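Local coordinates for protein Dye type peroxidase A (Streptomyces lividans 1326, PDB 6GZW) that probably uses its haem iron and hydrogen peroxide to oxidise dyes and other organic substrates, as other dye-decolourising peroxidases do, at residues 7-12 / 78-83; 21-27 / 301-305; 126-130 / 322-326. One frame throughout, in Å; residues are numbered along the deposited sequence. Where two conformers were deposited one is given.

Contact 1: residues 7-12 / 78-83; sequences LGSEQA and GPSSLT
Gly78 lies against the carbonyl oxygen of Gly8, near the C-terminal end of the short helix 6-9. Its CA makes a CA-H...O contact with Gly8 O at 3.1 Å. The backbone of Gly78 also bonds to the second subunit, another copy of this protein, so the contact sits near the dimer interface. Pro79 packs its ring on the segment leaving the helix. Its CB is 3.7 Å from Glu10 O, and its CG meets the CB of Gln11. Ser80 N then donates to Gly8 O at 2.8 Å. Ser80 CA approaches Leu7 O at 3.3 Å in a second CA-H...O contact. Ser80 and Ser81 both have left-handed helical backbone angles, and Leu82 N bonds back to Pro79 O to close a tight turn. The turn presents Ser81 N to Glu10 O at 2.9 Å. Ser81 OG is set beside its own backbone N (chi1 -61°). There it donates to a water that in turn bonds Leu7 O. A second water links Leu82 O to Ala12 N. Thr83 finishes the contact with CG2 on Ala12 CB at 3.6 Å, while its OG1 bonds Gln27. Main-chain groups and two waters therefore do most of the polar work. Gly8 O, at the helix end, is satisfied by Ser80 N, and Leu7 O is reached through a water.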
loop_
_atom_site.group_PDB
_atom_site.type_symbol
_atom_site.label_atom_id
_atom_site.label_comp_id
_atom_site.label_asym_id
_atom_site.label_seq_id
_atom_site.Cartn_x
_atom_site.Cartn_y
_atom_site.Cartn_z
ATOM N N LEU A 7 7.406 1.675 16.204
ATOM C CA LEU A 7 6.471 1.667 15.068
ATOM C C LEU A 7 5.149 1.000 15.456
ATOM O O LEU A 7 4.071 1.549 15.198
ATOM C CB LEU A 7 7.117 0.985 13.866
ATOM C CG LEU A 7 6.296 1.000 12.566
ATOM C CD1 LEU A 7 7.200 0.979 11.345
ATOM C CD2 LEU A 7 5.335 -0.172 12.469
ATOM N N GLY A 8 5.243 -0.171 16.081
ATOM C CA GLY A 8 4.062 -0.885 16.576
ATOM C C GLY A 8 3.499 -0.395 17.894
ATOM O O GLY A 8 2.267 -0.424 18.081
ATOM N N SER A 9 4.368 0.018 18.828
ATOM C CA SER A 9 3.901 0.334 20.206
ATOM C C SER A 9 3.198 1.671 20.392
ATOM O O SER A 9 2.385 1.844 21.298
ATOM C CB SER A 9 5.045 0.169 21.231
ATOM O OG SER A 9 6.048 1.138 21.047
ATOM N N GLU A 10 3.513 2.642 19.546
ATOM C CA GLU A 10 2.908 3.959 19.638
ATOM C C GLU A 10 1.399 3.889 19.451
ATOM O O GLU A 10 0.904 3.165 18.576
ATOM C CB GLU A 10 3.524 4.857 18.566
ATOM C CG GLU A 10 2.977 6.269 18.525
ATOM C CD GLU A 10 3.497 7.130 19.649
ATOM O OE1 GLU A 10 4.504 6.724 20.310
ATOM O OE2 GLU A 10 2.885 8.212 19.845
ATOM N N GLN A 11 0.678 4.670 20.264
ATOM C CA GLN A 11 -0.760 4.586 20.352
ATOM C C GLN A 11 -1.355 5.976 20.299
ATOM O O GLN A 11 -0.930 6.859 21.067
ATOM C CB GLN A 11 -1.134 3.942 21.683
ATOM C CG GLN A 11 -2.640 3.871 21.901
ATOM C CD GLN A 11 -3.051 3.072 23.124
ATOM O OE1 GLN A 11 -2.269 2.318 23.678
ATOM N NE2 GLN A 11 -4.294 3.217 23.526
ATOM N N ALA A 12 -2.327 6.185 19.421
ATOM C CA ALA A 12 -3.073 7.440 19.379
ATOM C C ALA A 12 -4.316 7.356 20.269
ATOM O O ALA A 12 -4.908 6.296 20.459
ATOM C CB ALA A 12 -3.478 7.782 17.948
ATOM N N GLY A 78 1.158 -4.176 17.744
ATOM C CA GLY A 78 0.728 -3.105 18.648
ATOM C C GLY A 78 -0.235 -2.191 17.911
ATOM O O GLY A 78 -0.525 -2.411 16.710
ATOM N N PRO A 79 -0.734 -1.126 18.583
ATOM C CA PRO A 79 -1.691 -0.218 17.945
ATOM C C PRO A 79 -1.142 0.452 16.653
ATOM O O PRO A 79 -1.932 0.875 15.799
ATOM C CB PRO A 79 -1.948 0.837 19.016
ATOM C CG PRO A 79 -1.510 0.222 20.319
ATOM C CD PRO A 79 -0.581 -0.891 20.035
ATOM N N SER A 80 0.187 0.566 16.543
ATOM C CA SER A 80 0.853 1.067 15.325
ATOM C C SER A 80 0.291 2.431 14.862
ATOM O O SER A 80 0.077 2.687 13.651
ATOM C CB SER A 80 0.762 0.060 14.173
ATOM O OG SER A 80 1.233 -1.210 14.557
ATOM N N SER A 81 0.000 3.302 15.839
ATOM C CA SER A 81 -0.552 4.643 15.604
ATOM C C SER A 81 -1.854 4.662 14.822
ATOM O O SER A 81 -2.154 5.628 14.130
ATOM C CB SER A 81 0.500 5.575 14.947
ATOM O OG SER A 81 1.598 5.711 15.816
ATOM N N LEU A 82 -2.671 3.611 14.982
ATOM C CA LEU A 82 -3.947 3.541 14.274
ATOM C C LEU A 82 -4.821 4.718 14.683
ATOM O O LEU A 82 -4.935 4.989 15.885
ATOM C CB LEU A 82 -4.710 2.241 14.573
ATOM C CG LEU A 82 -6.111 2.170 13.935
ATOM C CD1 LEU A 82 -6.106 2.054 12.408
ATOM C CD2 LEU A 82 -6.895 1.010 14.526
ATOM N N THR A 83 -5.443 5.376 13.699
ATOM C CA THR A 83 -6.526 6.314 13.938
ATOM C C THR A 83 -7.677 6.036 13.010
ATOM O O THR A 83 -7.501 5.574 11.880
ATOM C CB THR A 83 -6.142 7.812 13.813
ATOM O OG1 THR A 83 -5.750 8.118 12.456
ATOM C CG2 THR A 83 -4.998 8.146 14.733
HETATM O O HOH W 1 3.756 4.293 14.893
HETATM O O HOH W 2 -3.460 3.972 18.038
#

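Contact 2: residues 21-27 / 301-305; sequences GITTPMQ and RRPFS. With HEM (protoporphyrin IX containing Fe), chain C.
Arg302 reaches out of the C-terminal ferredoxin-like half of the DyP fold into loop 21-27, which leads to the first strand of the N-terminal half. This is the tight part. The side chain is extended, with CG anti to the backbone N (chi1 -170°), and that carries the guanidinium in among the loop carbonyls. Arg302 NE donates to Thr24 O at 2.8 Å, nearly straight (172°) and in the guanidinium plane. Arg302 NH2 is shared by Pro25 O at 3.1 Å and Gln27 OE1 at 2.9 Å, both tilted from that plane. The Gln27 amide is steeply turned, so Arg302 NH2 sits almost directly above its carbonyl plane. Gly21 O lies over one guanidinium face without a hydrogen bond. Water 3 joins Arg302 NH1 to Gln27 OE1, and Gln27 NE2 is held by Ser81 and Thr83. The oxygens probably stabilise the buried guanidinium charge. Gly21 N donates to Thr24 OG1 within the loop.

The other side is looser. Met26 is partly exposed and was modelled in two conformers, so its contact with Pro303 is doubtful.

Arg301, next to Arg302 in the chain, turns away from the loop to the haem and pairs with Asp183. Arg301 NH1 and Arg301 NH2 both donate to haem O2A at 2.8 Å, and Arg301 NH1 donates to the iron-bound water 4 at 3.0 Å.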
loop_
_atom_site.group_PDB
_atom_site.type_symbol
_atom_site.label_atom_id
_atom_site.label_comp_id
_atom_site.label_asym_id
_atom_site.label_seq_id
_atom_site.Cartn_x
_atom_site.Cartn_y
_atom_site.Cartn_z
ATOM N N GLY A 21 -6.698 11.884 13.849
ATOM C CA GLY A 21 -6.552 11.937 12.397
ATOM C C GLY A 21 -6.587 13.322 11.761
ATOM O O GLY A 21 -6.759 13.432 10.550
ATOM N N ILE A 22 -6.469 14.372 12.584
ATOM C CA ILE A 22 -6.469 15.739 12.121
ATOM C C ILE A 22 -5.102 16.333 12.399
ATOM O O ILE A 22 -4.411 16.775 11.461
ATOM C CB ILE A 22 -7.608 16.560 12.759
ATOM C CG1 ILE A 22 -8.960 15.888 12.494
ATOM C CG2 ILE A 22 -7.642 17.982 12.190
ATOM C CD1 ILE A 22 -10.133 16.534 13.201
ATOM N N THR A 23 -4.715 16.371 13.673
ATOM C CA THR A 23 -3.381 16.851 14.097
ATOM C C THR A 23 -2.384 15.737 14.317
ATOM O O THR A 23 -1.206 15.989 14.481
ATOM C CB THR A 23 -3.463 17.661 15.427
ATOM O OG1 THR A 23 -4.051 16.873 16.472
ATOM C CG2 THR A 23 -4.245 18.910 15.208
ATOM N N THR A 24 -2.872 14.487 14.331
ATOM C CA THR A 24 -2.035 13.321 14.418
ATOM C C THR A 24 -0.937 13.349 13.351
ATOM O O THR A 24 -1.216 13.755 12.224
ATOM C CB THR A 24 -2.883 12.070 14.140
ATOM O OG1 THR A 24 -4.053 12.129 14.933
ATOM C CG2 THR A 24 -2.116 10.797 14.443
ATOM N N PRO A 25 0.275 12.883 13.694
ATOM C CA PRO A 25 1.307 12.786 12.685
ATOM C C PRO A 25 0.881 11.919 11.526
ATOM O O PRO A 25 0.016 11.039 11.663
ATOM C CB PRO A 25 2.459 12.127 13.416
ATOM C CG PRO A 25 2.275 12.527 14.831
ATOM C CD PRO A 25 0.791 12.451 15.005
ATOM N N MET A 26 1.547 12.139 10.402
ATOM C CA MET A 26 1.396 11.328 9.213
ATOM C C MET A 26 1.615 9.849 9.481
ATOM O O MET A 26 2.485 9.478 10.271
ATOM C CB MET A 26 2.406 11.802 8.184
ATOM C CG MET A 26 2.130 13.227 7.724
ATOM S SD MET A 26 1.068 13.343 6.262
ATOM C CE MET A 26 -0.479 12.781 6.801
ATOM N N GLN A 27 0.816 9.017 8.817
ATOM C CA GLN A 27 0.921 7.555 8.944
ATOM C C GLN A 27 1.309 6.937 7.606
ATOM O O GLN A 27 0.966 7.478 6.545
ATOM C CB GLN A 27 -0.435 7.011 9.373
ATOM C CG GLN A 27 -0.881 7.438 10.783
ATOM C CD GLN A 27 -2.355 7.634 10.864
ATOM O OE1 GLN A 27 -2.976 8.153 9.920
ATOM N NE2 GLN A 27 -2.949 7.253 12.005
ATOM N N ARG A 301 -3.056 20.412 6.077
ATOM C CA ARG A 301 -2.928 19.406 5.017
ATOM C C ARG A 301 -2.342 18.140 5.631
ATOM O O ARG A 301 -1.354 18.197 6.342
ATOM C CB ARG A 301 -2.021 19.938 3.906
ATOM C CG ARG A 301 -2.664 21.081 3.132
ATOM C CD ARG A 301 -1.712 21.733 2.147
ATOM N NE ARG A 301 -0.617 22.356 2.888
ATOM C CZ ARG A 301 0.686 22.136 2.725
ATOM N NH1 ARG A 301 1.174 21.281 1.818
ATOM N NH2 ARG A 301 1.536 22.819 3.491
ATOM N N ARG A 302 -2.965 16.995 5.362
ATOM C CA ARG A 302 -2.555 15.752 5.985
ATOM C C ARG A 302 -2.912 14.611 5.016
ATOM O O ARG A 302 -3.876 13.874 5.226
ATOM C CB ARG A 302 -3.246 15.590 7.346
ATOM C CG ARG A 302 -2.754 14.471 8.213
ATOM C CD ARG A 302 -3.508 14.345 9.533
ATOM N NE ARG A 302 -3.035 13.166 10.222
ATOM C CZ ARG A 302 -3.449 11.927 9.988
ATOM N NH1 ARG A 302 -4.388 11.665 9.077
ATOM N NH2 ARG A 302 -2.910 10.937 10.687
ATOM N N PRO A 303 -2.108 14.473 3.942
ATOM C CA PRO A 303 -2.424 13.610 2.799
ATOM C C PRO A 303 -1.900 12.195 2.916
ATOM O O PRO A 303 -1.129 11.884 3.829
ATOM C CB PRO A 303 -1.669 14.322 1.650
ATOM C CG PRO A 303 -0.419 14.800 2.326
ATOM C CD PRO A 303 -0.919 15.317 3.652
ATOM N N PHE A 304 -2.287 11.397 1.947
ATOM C CA PHE A 304 -1.597 10.176 1.601
ATOM C C PHE A 304 -1.292 10.206 0.110
ATOM O O PHE A 304 -2.062 10.775 -0.674
ATOM C CB PHE A 304 -2.472 8.955 1.891
ATOM C CG PHE A 304 -2.867 8.803 3.335
ATOM C CD1 PHE A 304 -4.001 9.426 3.812
ATOM C CD2 PHE A 304 -2.124 8.019 4.203
ATOM C CE1 PHE A 304 -4.378 9.293 5.130
ATOM C CE2 PHE A 304 -2.517 7.852 5.527
ATOM C CZ PHE A 304 -3.636 8.517 5.985
ATOM N N SER A 305 -0.209 9.551 -0.295
ATOM C CA SER A 305 0.057 9.363 -1.723
ATOM C C SER A 305 -0.680 8.082 -2.186
ATOM O O SER A 305 -1.096 7.271 -1.353
ATOM C CB SER A 305 1.566 9.280 -1.998
ATOM O OG SER A 305 2.188 10.532 -1.717
HETATM C CHA HEM C . 2.236 23.963 -0.169
HETATM C CHB HEM C . 2.513 20.432 -3.469
HETATM C CHC HEM C . -2.305 20.669 -4.032
HETATM C CHD HEM C . -2.562 24.175 -0.746
HETATM C C1A HEM C . 2.727 22.996 -1.008
HETATM C C2A HEM C . 4.111 22.692 -1.168
HETATM C C3A HEM C . 4.174 21.705 -2.097
HETATM C C4A HEM C . 2.837 21.402 -2.517
HETATM C CMA HEM C . 5.403 20.995 -2.610
HETATM C CAA HEM C . 5.291 23.346 -0.461
HETATM C CBA HEM C . 5.744 22.724 0.851
HETATM C CGA HEM C . 4.732 22.920 1.930
HETATM O O1A HEM C . 4.658 23.982 2.605
HETATM O O2A HEM C . 3.896 22.002 2.170
HETATM C C1B HEM C . 1.198 20.172 -3.896
HETATM C C2B HEM C . 0.843 19.146 -4.819
HETATM C C3B HEM C . -0.502 19.186 -5.007
HETATM C C4B HEM C . -0.987 20.296 -4.129
HETATM C CMB HEM C . 1.803 18.220 -5.503
HETATM C CAB HEM C . -1.379 18.291 -5.790
HETATM C CBB HEM C . -1.090 17.033 -6.080
HETATM C C1C HEM C . -2.804 21.672 -3.230
HETATM C C2C HEM C . -4.173 22.037 -3.151
HETATM C C3C HEM C . -4.243 23.057 -2.218
HETATM C C4C HEM C . -2.910 23.272 -1.716
HETATM C CMC HEM C . -5.320 21.477 -3.934
HETATM C CAC HEM C . -5.405 23.866 -1.777
HETATM C CBC HEM C . -6.547 24.088 -2.445
HETATM C C1D HEM C . -1.240 24.318 -0.306
HETATM C C2D HEM C . -0.934 25.257 0.789
HETATM C C3D HEM C . 0.402 25.210 0.957
HETATM C C4D HEM C . 0.890 24.226 -0.052
HETATM C CMD HEM C . -1.926 26.087 1.599
HETATM C CAD HEM C . 1.199 26.013 1.973
HETATM C CBD HEM C . 1.527 27.423 1.470
HETATM C CGD HEM C . 2.248 28.202 2.525
HETATM O O1D HEM C . 3.510 28.249 2.537
HETATM O O2D HEM C . 1.581 28.782 3.407
HETATM N NA HEM C . 1.960 22.272 -1.909
HETATM N NB HEM C . 0.089 20.833 -3.543
HETATM N NC HEM C . -2.052 22.453 -2.417
HETATM N ND HEM C . -0.126 23.793 -0.844
HETATM FE FE HEM C . -0.014 22.387 -2.168
HETATM O O HOH W 3 -5.500 9.014 9.244
HETATM O O HOH W 4 -0.317 21.002 -0.781
#

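Contact 3: residues 126-130 / 322-326; sequences LWVQI and FVCWQ. With HEM (protoporphyrin IX containing Fe), chain C.
The interior between the two ferredoxin-like halves of the DyP fold is filled here by side chains from strand 126-130 and strand 322-326. The strands do not pair. Their axes pass 11.8 Å apart, with directions 107° from each other, and no hydrogen bond joins them. Side chains span the gap instead.

Trp127 and Trp325 meet at their six-membered rings. Trp127 CZ3 is 3.9 Å from Trp325 CH2, which approaches the edge of the Trp127 ring, near its plane. The two indoles cross obliquely. A chi1 of 178° swings the Trp127 ring away from its backbone N and straight across the gap. Trp325 starts off differently (chi1 -64°) and bends its far ring back toward the partner strand. Trp127 is also stacked with Phe358 of strand 350-360, and the backbone N of Gln129 sits over one of its faces.

Val323 points its CG1 into the same space, 4.5 Å from Trp127 CH2. The amide end of Gln129 comes from the opposite direction and packs against Val323 and the edge of Trp325. Which way round that amide lies is uncertain. All four residues are buried.

Phe322 alternates to the other side of its strand and faces the haem. Its CZ is 3.3 Å from porphyrin C3C, and the haem methyl CMC lies over its ring face. Water 4, bound to the iron at 2.0 Å, is in the plane of the Phe322 ring, at its edge. One strand thus packs the interior with Val323 and Trp325 and turns Phe322 to the haem pocket, as fits the alpha+beta barrel fold of DyP-type peroxidases, with haem held by the C-terminal half.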
loop_
_atom_site.group_PDB
_atom_site.type_symbol
_atom_site.label_atom_id
_atom_site.label_comp_id
_atom_site.label_asym_id
_atom_site.label_seq_id
_atom_site.Cartn_x
_atom_site.Cartn_y
_atom_site.Cartn_z
ATOM N N LEU A 126 -21.496 9.293 4.342
ATOM C CA LEU A 126 -20.601 9.112 5.480
ATOM C C LEU A 126 -19.181 8.892 4.994
ATOM O O LEU A 126 -18.984 8.214 3.980
ATOM C CB LEU A 126 -21.014 7.900 6.307
ATOM C CG LEU A 126 -22.348 8.017 7.044
ATOM C CD1 LEU A 126 -22.812 6.645 7.484
ATOM C CD2 LEU A 126 -22.232 8.977 8.228
ATOM N N TRP A 127 -18.212 9.411 5.730
ATOM C CA TRP A 127 -16.794 9.210 5.383
ATOM C C TRP A 127 -16.048 8.670 6.577
ATOM O O TRP A 127 -16.287 9.086 7.700
ATOM C CB TRP A 127 -16.225 10.556 4.966
ATOM C CG TRP A 127 -14.765 10.616 4.616
ATOM C CD1 TRP A 127 -14.149 10.170 3.459
ATOM C CD2 TRP A 127 -13.736 11.198 5.422
ATOM N NE1 TRP A 127 -12.816 10.469 3.510
ATOM C CE2 TRP A 127 -12.530 11.100 4.694
ATOM C CE3 TRP A 127 -13.723 11.829 6.680
ATOM C CZ2 TRP A 127 -11.306 11.598 5.193
ATOM C CZ3 TRP A 127 -12.499 12.308 7.191
ATOM C CH2 TRP A 127 -11.315 12.212 6.439
ATOM N N VAL A 128 -15.145 7.705 6.341
ATOM C CA VAL A 128 -14.235 7.251 7.376
ATOM C C VAL A 128 -12.815 7.302 6.854
ATOM O O VAL A 128 -12.556 6.866 5.712
ATOM C CB VAL A 128 -14.546 5.796 7.823
ATOM C CG1 VAL A 128 -13.691 5.443 9.034
ATOM C CG2 VAL A 128 -16.024 5.646 8.122
ATOM N N GLN A 129 -11.909 7.831 7.686
ATOM C CA GLN A 129 -10.476 7.834 7.400
ATOM C C GLN A 129 -9.775 6.897 8.359
ATOM O O GLN A 129 -9.852 7.047 9.583
ATOM C CB GLN A 129 -9.907 9.248 7.552
ATOM C CG GLN A 129 -8.385 9.361 7.402
ATOM C CD GLN A 129 -7.906 10.756 7.719
ATOM O OE1 GLN A 129 -7.981 11.205 8.879
ATOM N NE2 GLN A 129 -7.432 11.457 6.711
ATOM N N ILE A 130 -9.056 5.924 7.797
ATOM C CA ILE A 130 -8.280 4.996 8.586
ATOM C C ILE A 130 -6.810 5.167 8.222
ATOM O O ILE A 130 -6.474 5.200 7.039
ATOM C CB ILE A 130 -8.730 3.560 8.301
ATOM C CG1 ILE A 130 -10.158 3.422 8.829
ATOM C CG2 ILE A 130 -7.786 2.542 8.959
ATOM C CD1 ILE A 130 -10.874 2.246 8.305
ATOM N N PHE A 322 -5.300 14.231 -1.395
ATOM C CA PHE A 322 -5.210 15.509 -0.710
ATOM C C PHE A 322 -6.343 15.526 0.314
ATOM O O PHE A 322 -7.484 15.311 -0.033
ATOM C CB PHE A 322 -5.354 16.622 -1.744
ATOM C CG PHE A 322 -5.227 18.010 -1.183
ATOM C CD1 PHE A 322 -3.978 18.606 -1.038
ATOM C CD2 PHE A 322 -6.344 18.714 -0.795
ATOM C CE1 PHE A 322 -3.838 19.902 -0.533
ATOM C CE2 PHE A 322 -6.220 20.002 -0.290
ATOM C CZ PHE A 322 -4.959 20.591 -0.161
ATOM N N VAL A 323 -5.996 15.758 1.574
ATOM C CA VAL A 323 -6.954 15.780 2.680
ATOM C C VAL A 323 -6.654 17.003 3.514
ATOM O O VAL A 323 -5.605 17.084 4.152
ATOM C CB VAL A 323 -6.833 14.524 3.557
ATOM C CG1 VAL A 323 -7.935 14.517 4.603
ATOM C CG2 VAL A 323 -6.934 13.278 2.707
ATOM N N CYS A 324 -7.538 17.993 3.481
ATOM C CA CYS A 324 -7.293 19.235 4.219
ATOM C C CYS A 324 -8.415 19.495 5.200
ATOM O O CYS A 324 -9.564 19.077 4.990
ATOM C CB CYS A 324 -7.110 20.469 3.307
ATOM S SG CYS A 324 -8.556 20.906 2.318
ATOM N N TRP A 325 -8.042 20.243 6.239
ATOM C CA TRP A 325 -8.852 20.451 7.423
ATOM C C TRP A 325 -8.944 21.966 7.682
ATOM O O TRP A 325 -7.930 22.646 7.645
ATOM C CB TRP A 325 -8.176 19.742 8.597
ATOM C CG TRP A 325 -8.104 18.242 8.449
ATOM C CD1 TRP A 325 -7.056 17.480 7.989
ATOM C CD2 TRP A 325 -9.134 17.336 8.811
ATOM N NE1 TRP A 325 -7.397 16.142 8.030
ATOM C CE2 TRP A 325 -8.669 16.034 8.542
ATOM C CE3 TRP A 325 -10.426 17.502 9.323
ATOM C CZ2 TRP A 325 -9.455 14.913 8.773
ATOM C CZ3 TRP A 325 -11.199 16.378 9.573
ATOM C CH2 TRP A 325 -10.716 15.110 9.267
ATOM N N GLN A 326 -10.160 22.463 7.929
ATOM C CA GLN A 326 -10.392 23.875 8.223
ATOM C C GLN A 326 -11.688 24.053 9.009
ATOM O O GLN A 326 -12.574 23.194 8.954
ATOM C CB GLN A 326 -10.482 24.669 6.917
ATOM C CG GLN A 326 -11.490 24.135 5.921
ATOM C CD GLN A 326 -10.865 23.348 4.781
ATOM O OE1 GLN A 326 -10.237 23.934 3.881
ATOM N NE2 GLN A 326 -11.045 22.037 4.793
HETATM C CHA HEM C . 2.236 23.963 -0.169
HETATM C CHB HEM C . 2.513 20.432 -3.469
HETATM C CHC HEM C . -2.305 20.669 -4.032
HETATM C CHD HEM C . -2.562 24.175 -0.746
HETATM C C1A HEM C . 2.727 22.996 -1.008
HETATM C C2A HEM C . 4.111 22.692 -1.168
HETATM C C3A HEM C . 4.174 21.705 -2.097
HETATM C C4A HEM C . 2.837 21.402 -2.517
HETATM C CMA HEM C . 5.403 20.995 -2.610
HETATM C CAA HEM C . 5.291 23.346 -0.461
HETATM C CBA HEM C . 5.744 22.724 0.851
HETATM C CGA HEM C . 4.732 22.920 1.930
HETATM O O1A HEM C . 4.658 23.982 2.605
HETATM O O2A HEM C . 3.896 22.002 2.170
HETATM C C1B HEM C . 1.198 20.172 -3.896
HETATM C C2B HEM C . 0.843 19.146 -4.819
HETATM C C3B HEM C . -0.502 19.186 -5.007
HETATM C C4B HEM C . -0.987 20.296 -4.129
HETATM C CMB HEM C . 1.803 18.220 -5.503
HETATM C CAB HEM C . -1.379 18.291 -5.790
HETATM C CBB HEM C . -1.090 17.033 -6.080
HETATM C C1C HEM C . -2.804 21.672 -3.230
HETATM C C2C HEM C . -4.173 22.037 -3.151
HETATM C C3C HEM C . -4.243 23.057 -2.218
HETATM C C4C HEM C . -2.910 23.272 -1.716
HETATM C CMC HEM C . -5.320 21.477 -3.934
HETATM C CAC HEM C . -5.405 23.866 -1.777
HETATM C CBC HEM C . -6.547 24.088 -2.445
HETATM C C1D HEM C . -1.240 24.318 -0.306
HETATM C C2D HEM C . -0.934 25.257 0.789
HETATM C C3D HEM C . 0.402 25.210 0.957
HETATM C C4D HEM C . 0.890 24.226 -0.052
HETATM C CMD HEM C . -1.926 26.087 1.599
HETATM C CAD HEM C . 1.199 26.013 1.973
HETATM C CBD HEM C . 1.527 27.423 1.470
HETATM C CGD HEM C . 2.248 28.202 2.525
HETATM O O1D HEM C . 3.510 28.249 2.537
HETATM O O2D HEM C . 1.581 28.782 3.407
HETATM N NA HEM C . 1.960 22.272 -1.909
HETATM N NB HEM C . 0.089 20.833 -3.543
HETATM N NC HEM C . -2.052 22.453 -2.417
HETATM N ND HEM C . -0.126 23.793 -0.844
HETATM FE FE HEM C . -0.014 22.387 -2.168
HETATM O O HOH W 4 -0.317 21.002 -0.781
#

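In the fold
From the N terminus, residues 7-12 open contact 1 and residues 21-27 open contact 2. Contact 1 closes first, at 78-83, and fastens the N-terminal tail to the loop before strand 83-89. The chain then reaches 126-130, which opens contact 3. Contact 2 closes at 301-305 and contact 3 at 322-326. Contacts 1 and 2 cross, as do contacts 2 and 3, while contacts 1 and 3 follow in series. Contacts 2 and 3 both join the N-terminal to the C-terminal half; contact 1 stays within the N-terminal part. Gln27 couples contact 1 to contact 2. Neighbouring strands 300-310 and 316-326 couple contact 2 to contact 3 through Arg302 N and Val323 O, and both reach the haem.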